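Long-range contacts in epidermin biosynthesis protein EpiD (Staphylococcus aureus, PDB 3QJG), which probably catalyses the FMN-dependent oxidative decarboxylation of the C-terminal cysteine of the precursor peptide of the lantibiotic epidermin: residues A[35-40]-A[54-59]; A[5-10]-A[74-79]; A[81-86]-A[114-119]. All coordinates share one frame; numbering follows the deposited sequence.

All three contacts reach the same sheet through parallel bridges, a single one each in contacts 1 and 2. Contact 3 is core: every touching residue is buried, and its centre lies about 4 Å from the centre of the chain. Contacts 1 and 2 are partly buried, their centres about 12 and 14 Å from the chain centre, and contact 1 is nested inside the loop that contact 2 closes. Strand 7-12 lies between strands 34-39 and 79-85, so contact 2 touches both others. Asparagine and aspartate side chains supplement the backbone bonds in contacts 1 and 2; contact 3 adds aliphatic and phenylalanine packing, turning polar where Thr86 and Asn118 meet FMN, which contact 1 also reaches.

Contact 1: residues A[35-40]-A[54-59]; sequences VNVIAS and QFCDNY. With FMN (flavin mononucleotide), chain M.
Asn36 and Asn58 lie side by side and point the same way, joined by a hydrogen bond from Asn58 ND2 to Asn36 OD1 (2.9 Å). Their amide planes are 63° apart; OD1 is almost in the plane of the Asn58 amide, but the donor stands above the Asn36 carbonyl plane and misses its lone pairs. The other end of the Asn36 amide, ND2, is held by His77 and Glu34. Backbone bonds flank this pair, running from Asp57 N to Val35 O and from Val37 N to Asn58 O, the latter 2.8 Å long. The second belongs to the parallel bridge of Val37 with Tyr59, which also brings Tyr59 CA within 3.3 Å of Val37 O in a CA-H...O contact.

Val37 divides its two methyls between partners. With CG1 anti to the backbone N (chi1 -178°), that branch faces Tyr59 CD1 at 4.1 Å, while CG2 rests on Cys56 CB at 3.6 Å. Farther along, a water accepts from Ala39 N (2.9 Å) and bonds weakly to the Tyr59 hydroxyl. Ser40, just past the end of the strand, lies against the FMN phosphate.

The contact closes the beta-alpha-beta unit of strand 34-39, helix 49-55 and strand 59-60; strand 7-12 pairs with strand 34-39, whose Val35 and Val37 pack on helix 21-28 and whose Ile38 packs on helix 101-107.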
loop_
_atom_site.group_PDB
_atom_site.type_symbol
_atom_site.label_atom_id
_atom_site.label_comp_id
_atom_site.label_asym_id
_atom_site.label_seq_id
_atom_site.Cartn_x
_atom_site.Cartn_y
_atom_site.Cartn_z
ATOM N N VAL A 35 29.181 -19.640 13.280
ATOM C CA VAL A 35 29.150 -19.667 11.812
ATOM C C VAL A 35 28.021 -18.714 11.457
ATOM O O VAL A 35 26.881 -18.953 11.835
ATOM C CB VAL A 35 28.834 -21.065 11.242
ATOM C CG1 VAL A 35 28.658 -20.972 9.716
ATOM C CG2 VAL A 35 29.932 -22.095 11.626
ATOM N N ASN A 36 28.355 -17.639 10.748
ATOM C CA ASN A 36 27.452 -16.543 10.417
ATOM C C ASN A 36 27.317 -16.452 8.926
ATOM O O ASN A 36 28.164 -16.970 8.199
ATOM C CB ASN A 36 28.040 -15.204 10.909
ATOM C CG ASN A 36 28.196 -15.191 12.436
ATOM O OD1 ASN A 36 27.315 -15.661 13.100
ATOM N ND2 ASN A 36 29.339 -14.689 12.972
ATOM N N VAL A 37 26.259 -15.785 8.475
ATOM C CA VAL A 37 25.929 -15.793 7.089
ATOM C C VAL A 37 25.469 -14.456 6.649
ATOM O O VAL A 37 24.783 -13.779 7.409
ATOM C CB VAL A 37 24.806 -16.816 6.840
ATOM C CG1 VAL A 37 24.469 -16.872 5.366
ATOM C CG2 VAL A 37 25.269 -18.174 7.309
ATOM N N ILE A 38 25.847 -14.106 5.420
ATOM C CA ILE A 38 25.339 -12.958 4.715
ATOM C C ILE A 38 25.105 -13.332 3.254
ATOM O O ILE A 38 25.890 -14.078 2.710
ATOM C CB ILE A 38 26.349 -11.744 4.749
ATOM C CG1 ILE A 38 25.739 -10.480 4.128
ATOM C CG2 ILE A 38 27.715 -12.096 4.086
ATOM C CD1 ILE A 38 26.631 -9.187 4.303
ATOM N N ALA A 39 24.065 -12.800 2.629
ATOM C CA ALA A 39 23.841 -13.000 1.173
ATOM C C ALA A 39 24.093 -11.756 0.391
ATOM O O ALA A 39 23.887 -10.672 0.920
ATOM C CB ALA A 39 22.455 -13.422 0.917
ATOM N N SER A 40 24.403 -11.915 -0.904
ATOM C CA SER A 40 24.468 -10.822 -1.832
ATOM C C SER A 40 23.053 -10.319 -2.079
ATOM O O SER A 40 22.074 -10.931 -1.602
ATOM C CB SER A 40 25.037 -11.294 -3.195
ATOM O OG SER A 40 24.188 -12.268 -3.819
ATOM N N GLN A 54 17.978 -21.047 11.719
ATOM C CA GLN A 54 17.829 -22.289 12.441
ATOM C C GLN A 54 19.206 -22.936 12.628
ATOM O O GLN A 54 19.420 -23.690 13.584
ATOM C CB GLN A 54 16.896 -23.223 11.684
ATOM C CG GLN A 54 15.477 -22.722 11.577
ATOM C CD GLN A 54 14.759 -22.865 12.914
ATOM O OE1 GLN A 54 14.354 -21.888 13.514
ATOM N NE2 GLN A 54 14.657 -24.070 13.391
ATOM N N PHE A 55 20.137 -22.610 11.737
ATOM C CA PHE A 55 21.466 -23.243 11.728
ATOM C C PHE A 55 22.609 -22.265 12.040
ATOM O O PHE A 55 23.497 -22.597 12.813
ATOM C CB PHE A 55 21.703 -23.927 10.375
ATOM C CG PHE A 55 20.593 -24.877 10.000
ATOM C CD1 PHE A 55 20.555 -26.170 10.525
ATOM C CD2 PHE A 55 19.534 -24.444 9.200
ATOM C CE1 PHE A 55 19.497 -27.028 10.214
ATOM C CE2 PHE A 55 18.479 -25.277 8.893
ATOM C CZ PHE A 55 18.444 -26.571 9.408
ATOM N N CYS A 56 22.603 -21.076 11.442
ATOM C CA CYS A 56 23.669 -20.125 11.688
ATOM C C CYS A 56 23.475 -19.372 12.995
ATOM O O CYS A 56 22.456 -19.523 13.758
ATOM C CB CYS A 56 23.884 -19.197 10.498
ATOM S SG CYS A 56 22.604 -17.918 10.212
ATOM N N ASP A 57 24.504 -18.623 13.334
ATOM C CA ASP A 57 24.461 -17.875 14.565
ATOM C C ASP A 57 23.931 -16.495 14.240
ATOM O O ASP A 57 23.014 -16.030 14.902
ATOM C CB ASP A 57 25.811 -17.892 15.265
ATOM C CG ASP A 57 26.231 -19.302 15.677
ATOM O OD1 ASP A 57 25.614 -19.896 16.606
ATOM O OD2 ASP A 57 27.166 -19.846 15.046
ATOM N N ASN A 58 24.397 -15.881 13.142
ATOM C CA ASN A 58 23.914 -14.594 12.792
ATOM C C ASN A 58 23.700 -14.561 11.320
ATOM O O ASN A 58 24.579 -15.014 10.514
ATOM C CB ASN A 58 24.926 -13.486 13.131
ATOM C CG ASN A 58 25.115 -13.302 14.593
ATOM O OD1 ASN A 58 24.371 -12.567 15.225
ATOM N ND2 ASN A 58 26.163 -13.898 15.134
ATOM N N TYR A 59 22.548 -14.016 10.950
ATOM C CA TYR A 59 22.285 -13.785 9.568
ATOM C C TYR A 59 22.275 -12.270 9.415
ATOM O O TYR A 59 21.458 -11.592 10.046
ATOM C CB TYR A 59 20.981 -14.437 9.128
ATOM C CG TYR A 59 20.622 -14.076 7.714
ATOM C CD1 TYR A 59 21.461 -14.382 6.668
ATOM C CD2 TYR A 59 19.448 -13.387 7.433
ATOM C CE1 TYR A 59 21.141 -14.032 5.378
ATOM C CE2 TYR A 59 19.114 -13.065 6.154
ATOM C CZ TYR A 59 19.983 -13.363 5.132
ATOM O OH TYR A 59 19.632 -12.995 3.881
HETATM N N1 FMN M . 25.650 -17.058 -11.584
HETATM C C2 FMN M . 26.831 -17.663 -11.240
HETATM O O2 FMN M . 27.885 -17.054 -11.385
HETATM N N3 FMN M . 26.845 -18.940 -10.781
HETATM C C4 FMN M . 25.691 -19.649 -10.644
HETATM O O4 FMN M . 25.806 -20.783 -10.242
HETATM C C4A FMN M . 24.470 -19.076 -10.993
HETATM N N5 FMN M . 23.272 -19.749 -10.864
HETATM C C5A FMN M . 22.106 -19.117 -11.158
HETATM C C6 FMN M . 20.909 -19.814 -11.076
HETATM C C7 FMN M . 19.723 -19.175 -11.376
HETATM C C7M FMN M . 18.398 -19.870 -11.268
HETATM C C8 FMN M . 19.749 -17.838 -11.790
HETATM C C8M FMN M . 18.495 -17.097 -12.189
HETATM C C9 FMN M . 20.943 -17.160 -11.924
HETATM C C9A FMN M . 22.136 -17.792 -11.608
HETATM N N10 FMN M . 23.340 -17.106 -11.767
HETATM C C10 FMN M . 24.484 -17.753 -11.450
HETATM C "C1'" FMN M . 23.448 -15.680 -12.242
HETATM C "C2'" FMN M . 23.707 -14.738 -11.070
HETATM O "O2'" FMN M . 22.740 -14.965 -10.027
HETATM C "C3'" FMN M . 23.718 -13.364 -11.632
HETATM O "O3'" FMN M . 24.826 -13.172 -12.544
HETATM C "C4'" FMN M . 23.754 -12.314 -10.521
HETATM O "O4'" FMN M . 23.902 -11.016 -11.072
HETATM C "C5'" FMN M . 24.919 -12.470 -9.601
HETATM O "O5'" FMN M . 24.680 -11.585 -8.523
HETATM P P FMN M . 25.497 -11.709 -7.144
HETATM O O1P FMN M . 25.421 -10.369 -6.480
HETATM O O2P FMN M . 26.907 -12.091 -7.458
HETATM O O3P FMN M . 24.926 -12.583 -6.108
HETATM O O HOH W 1 21.993 -11.073 3.622
#

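Contact 2: residues A[5-10]-A[74-79]; sequences GENVLI and ANKHDK
Leu9 CB sits over the centre of one face of the His77 ring, 3.7 Å from the ring centroid, a CH-pi contact. Lys76 CG lies more loosely over the rim of the opposite face. Asn7 approaches the same turn with its amide: CG anti to the carbonyl carbon (chi1 -59°) carries ND2 over to Lys76 O, where it gives a nearly straight bond (168°) of 2.8 Å, with that oxygen almost in the amide plane. The backbone O of Asn7 accepts twice, from Asp78 N (2.9 Å) and from Lys79 N (3.2 Å).

Asp78 also takes a bond from Asn7: its OD2 accepts from Asn7 N at 2.8 Å on the anti lone pair, and a bridging water donates both to OD2 and to Gly5 O. Glu6 and Asp78 cross obliquely with their carboxylates stacked, the planes only 8° apart. Beyond them, Val8 pairs with Lys79 in a parallel bridge, and Leu9 N bonds to Lys79 O at 3.0 Å, where strand 79-85 begins beside strand 7-12.

Two inferences follow. Because His77 ND1 donates to Ile73 O and NE2 accepts from Asn36, the ring is consistent with a neutral ND1-H tautomer. The approach of Glu6 OE2 to Asp78 OD1, 4.1 Å, is one of like charges; it would tend to raise the pKa of one carboxyl, although the amide N-H and water on Asp78 OD2 probably offset this there, and Lys79 NZ, near Glu6 OE1 but not in contact, may ease the repulsion.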
loop_
_atom_site.group_PDB
_atom_site.type_symbol
_atom_site.label_atom_id
_atom_site.label_comp_id
_atom_site.label_asym_id
_atom_site.label_seq_id
_atom_site.Cartn_x
_atom_site.Cartn_y
_atom_site.Cartn_z
ATOM N N GLY A 5 38.084 -20.949 19.576
ATOM C CA GLY A 5 36.953 -20.036 19.223
ATOM C C GLY A 5 37.126 -19.095 18.029
ATOM O O GLY A 5 36.853 -17.879 18.141
ATOM N N GLU A 6 37.521 -19.638 16.881
ATOM C CA GLU A 6 37.465 -18.881 15.629
ATOM C C GLU A 6 35.989 -18.715 15.116
ATOM O O GLU A 6 35.145 -19.584 15.354
ATOM C CB GLU A 6 38.283 -19.600 14.542
ATOM C CG GLU A 6 39.817 -19.690 14.697
ATOM C CD GLU A 6 40.547 -19.703 13.330
ATOM O OE1 GLU A 6 40.073 -20.358 12.364
ATOM O OE2 GLU A 6 41.599 -19.016 13.212
ATOM N N ASN A 7 35.719 -17.637 14.351
ATOM C CA ASN A 7 34.445 -17.438 13.664
ATOM C C ASN A 7 34.617 -17.419 12.178
ATOM O O ASN A 7 35.598 -16.827 11.654
ATOM C CB ASN A 7 33.842 -16.124 14.049
ATOM C CG ASN A 7 33.597 -15.998 15.535
ATOM O OD1 ASN A 7 33.255 -16.968 16.224
ATOM N ND2 ASN A 7 33.758 -14.791 16.030
ATOM N N VAL A 8 33.665 -18.014 11.465
ATOM C CA VAL A 8 33.746 -17.972 9.988
ATOM C C VAL A 8 32.482 -17.282 9.500
ATOM O O VAL A 8 31.447 -17.385 10.138
ATOM C CB VAL A 8 33.841 -19.360 9.364
ATOM C CG1 VAL A 8 32.635 -20.223 9.815
ATOM C CG2 VAL A 8 33.924 -19.244 7.820
ATOM N N LEU A 9 32.591 -16.540 8.415
ATOM C CA LEU A 9 31.446 -15.929 7.823
ATOM C C LEU A 9 31.289 -16.574 6.470
ATOM O O LEU A 9 32.276 -16.644 5.710
ATOM C CB LEU A 9 31.630 -14.408 7.695
ATOM C CG LEU A 9 30.582 -13.595 6.919
ATOM C CD1 LEU A 9 29.156 -13.697 7.578
ATOM C CD2 LEU A 9 31.068 -12.125 6.799
ATOM N N ILE A 10 30.064 -17.043 6.162
ATOM C CA ILE A 10 29.768 -17.539 4.825
ATOM C C ILE A 10 29.065 -16.467 4.036
ATOM O O ILE A 10 28.056 -15.964 4.458
ATOM C CB ILE A 10 28.858 -18.780 4.841
ATOM C CG1 ILE A 10 29.487 -19.908 5.653
ATOM C CG2 ILE A 10 28.554 -19.259 3.419
ATOM C CD1 ILE A 10 28.432 -20.898 6.226
ATOM N N ALA A 74 33.843 -7.808 9.525
ATOM C CA ALA A 74 35.064 -8.469 9.098
ATOM C C ALA A 74 35.960 -8.813 10.291
ATOM O O ALA A 74 36.422 -9.950 10.386
ATOM C CB ALA A 74 35.854 -7.636 8.004
ATOM N N ASN A 75 36.144 -7.876 11.231
ATOM C CA ASN A 75 37.052 -8.073 12.383
ATOM C C ASN A 75 36.603 -9.130 13.363
ATOM O O ASN A 75 37.402 -9.643 14.139
ATOM C CB ASN A 75 37.187 -6.794 13.213
ATOM C CG ASN A 75 37.854 -5.682 12.466
ATOM O OD1 ASN A 75 38.450 -5.869 11.362
ATOM N ND2 ASN A 75 37.757 -4.495 13.040
ATOM N N LYS A 76 35.311 -9.394 13.365
ATOM C CA LYS A 76 34.732 -10.462 14.185
ATOM C C LYS A 76 35.052 -11.871 13.602
ATOM O O LYS A 76 34.835 -12.892 14.252
ATOM C CB LYS A 76 33.218 -10.219 14.205
ATOM C CG LYS A 76 32.424 -11.097 15.115
ATOM C CD LYS A 76 30.986 -10.697 15.056
ATOM C CE LYS A 76 30.111 -11.891 15.323
ATOM N NZ LYS A 76 29.865 -12.090 16.746
ATOM N N HIS A 77 35.527 -11.933 12.353
ATOM C CA HIS A 77 35.741 -13.222 11.726
ATOM C C HIS A 77 37.214 -13.523 11.360
ATOM O O HIS A 77 37.966 -12.688 10.843
ATOM C CB HIS A 77 34.836 -13.388 10.526
ATOM C CG HIS A 77 33.377 -13.243 10.837
ATOM N ND1 HIS A 77 32.715 -12.035 10.774
ATOM C CD2 HIS A 77 32.443 -14.162 11.171
ATOM C CE1 HIS A 77 31.450 -12.214 11.086
ATOM N NE2 HIS A 77 31.254 -13.493 11.321
ATOM N N ASP A 78 37.617 -14.747 11.660
ATOM C CA ASP A 78 38.935 -15.207 11.358
ATOM C C ASP A 78 38.967 -15.648 9.925
ATOM O O ASP A 78 39.963 -15.488 9.263
ATOM C CB ASP A 78 39.262 -16.356 12.266
ATOM C CG ASP A 78 39.171 -15.960 13.709
ATOM O OD1 ASP A 78 40.116 -15.313 14.193
ATOM O OD2 ASP A 78 38.127 -16.208 14.332
ATOM N N LYS A 79 37.865 -16.221 9.437
ATOM C CA LYS A 79 37.833 -16.725 8.055
ATOM C C LYS A 79 36.580 -16.187 7.438
ATOM O O LYS A 79 35.557 -16.137 8.113
ATOM C CB LYS A 79 37.831 -18.273 7.994
ATOM C CG LYS A 79 39.038 -18.918 8.643
ATOM C CD LYS A 79 40.347 -18.488 7.973
ATOM C CE LYS A 79 41.594 -19.169 8.595
ATOM N NZ LYS A 79 42.795 -18.838 7.789
HETATM O O HOH W 2 37.198 -15.246 16.647
#

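Contact 3: residues A[81-86]-A[114-119]; sequences IILPAT and SIFPNM. With FMN (flavin mononucleotide), chain M.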
loop_
_atom_site.group_PDB
_atom_site.type_symbol
_atom_site.label_atom_id
_atom_site.label_comp_id
_atom_site.label_asym_id
_atom_site.label_seq_id
_atom_site.Cartn_x
_atom_site.Cartn_y
_atom_site.Cartn_z
ATOM N N ILE A 81 34.510 -16.772 3.812
ATOM C CA ILE A 81 34.392 -17.594 2.619
ATOM C C ILE A 81 33.263 -17.131 1.701
ATOM O O ILE A 81 32.184 -16.776 2.149
ATOM C CB ILE A 81 34.259 -19.095 2.930
ATOM C CG1 ILE A 81 32.888 -19.523 3.461
ATOM C CG2 ILE A 81 35.316 -19.579 4.008
ATOM C CD1 ILE A 81 32.838 -21.048 3.591
ATOM N N ILE A 82 33.507 -17.125 0.394
ATOM C CA ILE A 82 32.402 -16.930 -0.506
ATOM C C ILE A 82 31.973 -18.296 -1.093
ATOM O O ILE A 82 32.717 -18.942 -1.859
ATOM C CB ILE A 82 32.726 -15.902 -1.591
ATOM C CG1 ILE A 82 33.435 -14.689 -0.991
ATOM C CG2 ILE A 82 31.446 -15.484 -2.278
ATOM C CD1 ILE A 82 33.810 -13.660 -1.979
ATOM N N LEU A 83 30.782 -18.754 -0.713
ATOM C CA LEU A 83 30.315 -20.092 -1.095
ATOM C C LEU A 83 28.787 -20.136 -1.173
ATOM O O LEU A 83 28.108 -19.924 -0.149
ATOM C CB LEU A 83 30.809 -21.146 -0.086
ATOM C CG LEU A 83 30.655 -22.578 -0.594
ATOM C CD1 LEU A 83 31.566 -23.567 0.111
ATOM C CD2 LEU A 83 29.205 -23.037 -0.545
ATOM N N PRO A 84 28.234 -20.376 -2.374
ATOM C CA PRO A 84 28.856 -20.424 -3.717
ATOM C C PRO A 84 29.229 -19.025 -4.182
ATOM O O PRO A 84 28.498 -18.081 -3.883
ATOM C CB PRO A 84 27.740 -20.922 -4.606
ATOM C CG PRO A 84 26.452 -20.515 -3.846
ATOM C CD PRO A 84 26.780 -20.605 -2.425
ATOM N N ALA A 85 30.284 -18.921 -4.988
ATOM C CA ALA A 85 30.789 -17.689 -5.463
ATOM C C ALA A 85 30.447 -17.635 -6.916
ATOM O O ALA A 85 30.934 -18.487 -7.660
ATOM C CB ALA A 85 32.347 -17.596 -5.303
ATOM N N THR A 86 29.627 -16.631 -7.278
ATOM C CA THR A 86 29.295 -16.306 -8.630
ATOM C C THR A 86 30.420 -15.622 -9.317
ATOM O O THR A 86 31.272 -14.956 -8.668
ATOM C CB THR A 86 28.105 -15.327 -8.717
ATOM O OG1 THR A 86 28.356 -14.159 -7.913
ATOM C CG2 THR A 86 26.818 -16.005 -8.265
ATOM N N SER A 114 38.454 -16.632 1.237
ATOM C CA SER A 114 38.513 -17.856 0.436
ATOM C C SER A 114 37.284 -17.844 -0.439
ATOM O O SER A 114 36.195 -17.638 0.060
ATOM C CB SER A 114 38.435 -19.115 1.301
ATOM O OG SER A 114 39.591 -19.303 2.068
ATOM N N ILE A 115 37.485 -18.123 -1.730
ATOM C CA ILE A 115 36.426 -18.126 -2.728
ATOM C C ILE A 115 36.266 -19.559 -3.265
ATOM O O ILE A 115 37.259 -20.211 -3.597
ATOM C CB ILE A 115 36.764 -17.125 -3.869
ATOM C CG1 ILE A 115 36.793 -15.689 -3.300
ATOM C CG2 ILE A 115 35.743 -17.245 -4.977
ATOM C CD1 ILE A 115 37.307 -14.579 -4.264
ATOM N N PHE A 116 35.026 -20.061 -3.261
ATOM C CA PHE A 116 34.620 -21.332 -3.834
ATOM C C PHE A 116 33.740 -21.079 -5.045
ATOM O O PHE A 116 32.528 -20.966 -4.927
ATOM C CB PHE A 116 33.872 -22.132 -2.796
ATOM C CG PHE A 116 34.692 -22.471 -1.610
ATOM C CD1 PHE A 116 35.400 -23.664 -1.550
ATOM C CD2 PHE A 116 34.782 -21.593 -0.538
ATOM C CE1 PHE A 116 36.160 -23.971 -0.429
ATOM C CE2 PHE A 116 35.514 -21.925 0.632
ATOM C CZ PHE A 116 36.212 -23.096 0.676
ATOM N N PRO A 117 34.358 -20.927 -6.228
ATOM C CA PRO A 117 33.658 -20.580 -7.432
ATOM C C PRO A 117 32.593 -21.587 -7.853
ATOM O O PRO A 117 32.735 -22.826 -7.642
ATOM C CB PRO A 117 34.750 -20.561 -8.503
ATOM C CG PRO A 117 36.066 -20.658 -7.829
ATOM C CD PRO A 117 35.823 -21.070 -6.405
ATOM N N ASN A 118 31.538 -21.066 -8.482
ATOM C CA ASN A 118 30.363 -21.870 -8.803
ATOM C C ASN A 118 29.626 -21.249 -9.966
ATOM O O ASN A 118 29.007 -20.203 -9.830
ATOM C CB ASN A 118 29.476 -21.973 -7.568
ATOM C CG ASN A 118 28.427 -23.093 -7.684
ATOM O OD1 ASN A 118 28.588 -24.161 -7.087
ATOM N ND2 ASN A 118 27.333 -22.835 -8.442
ATOM N N MET A 119 29.755 -21.830 -11.153
ATOM C CA MET A 119 29.231 -21.158 -12.313
ATOM C C MET A 119 29.363 -22.005 -13.548
ATOM O O MET A 119 30.180 -22.920 -13.595
ATOM C CB MET A 119 29.979 -19.855 -12.493
ATOM C CG MET A 119 31.468 -20.055 -12.825
ATOM S SD MET A 119 32.401 -18.516 -12.881
ATOM C CE MET A 119 32.576 -18.207 -11.165
HETATM N N1 FMN M . 25.650 -17.058 -11.584
HETATM C C2 FMN M . 26.831 -17.663 -11.240
HETATM O O2 FMN M . 27.885 -17.054 -11.385
HETATM N N3 FMN M . 26.845 -18.940 -10.781
HETATM C C4 FMN M . 25.691 -19.649 -10.644
HETATM O O4 FMN M . 25.806 -20.783 -10.242
HETATM C C4A FMN M . 24.470 -19.076 -10.993
HETATM N N5 FMN M . 23.272 -19.749 -10.864
HETATM C C5A FMN M . 22.106 -19.117 -11.158
HETATM C C6 FMN M . 20.909 -19.814 -11.076
HETATM C C7 FMN M . 19.723 -19.175 -11.376
HETATM C C7M FMN M . 18.398 -19.870 -11.268
HETATM C C8 FMN M . 19.749 -17.838 -11.790
HETATM C C8M FMN M . 18.495 -17.097 -12.189
HETATM C C9 FMN M . 20.943 -17.160 -11.924
HETATM C C9A FMN M . 22.136 -17.792 -11.608
HETATM N N10 FMN M . 23.340 -17.106 -11.767
HETATM C C10 FMN M . 24.484 -17.753 -11.450
HETATM C "C1'" FMN M . 23.448 -15.680 -12.242
HETATM C "C2'" FMN M . 23.707 -14.738 -11.070
HETATM O "O2'" FMN M . 22.740 -14.965 -10.027
HETATM C "C3'" FMN M . 23.718 -13.364 -11.632
HETATM O "O3'" FMN M . 24.826 -13.172 -12.544
HETATM C "C4'" FMN M . 23.754 -12.314 -10.521
HETATM O "O4'" FMN M . 23.902 -11.016 -11.072
HETATM C "C5'" FMN M . 24.919 -12.470 -9.601
HETATM O "O5'" FMN M . 24.680 -11.585 -8.523
HETATM P P FMN M . 25.497 -11.709 -7.144
HETATM O O1P FMN M . 25.421 -10.369 -6.480
HETATM O O2P FMN M . 26.907 -12.091 -7.458
HETATM O O3P FMN M . 24.926 -12.583 -6.108
#
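This is a buried pairing of two parallel strands, 79-85 and 113-120, near the middle of the sheet, and it runs directly into the FMN site. The register is set by Ile82 N to Ser114 O (2.8 Å) and Phe116 N to Ile82 O (2.9 Å). Side chains alternate about this pair. On one face Ile82 and Ile115 lie side by side, both covered by helix 87-94. On the other, the Phe116 ring takes Leu83 CD1 over one face, 4.0 Å from the centroid and 23° off the normal, with Ile81 CB at its edge; Val171 of helix 168-174 packs against all three residues.

Beyond Ile82 the register slips by one residue, a beta bulge at the cis peptide bond before Pro84. Pairing resumes with Ala85 N to Phe116 O (3.0 Å) and a weak bond from Asn118 N to Ala85 O. Packing is tight here: Ala85 CB and Ile115 CG2 are 3.4 Å apart. The parallel part of this mixed sheet, with cofactor-binding loops at the C-terminal ends of its strands, is consistent with the Rossmann-like fold of the flavoprotein family.

Both strands end on the cofactor. Asn118 O accepts from FMN N3 at 2.7 Å (167°). With CG anti to the backbone N (chi1 -164°) and CB against Pro84 CB, the Asn118 amide reaches the flavin, where ND2 donates to FMN O4 at 3.1 Å; one residue thus reads adjacent positions on the ring edge. Bonds to OD1 from Ala165 N and Asn17 ND2 hold the amide's rotation. Thr86, the N-cap of helix 87-94, gives OG1 to phosphate oxygen O2P of FMN at 2.6 Å while accepting from Thr89 N.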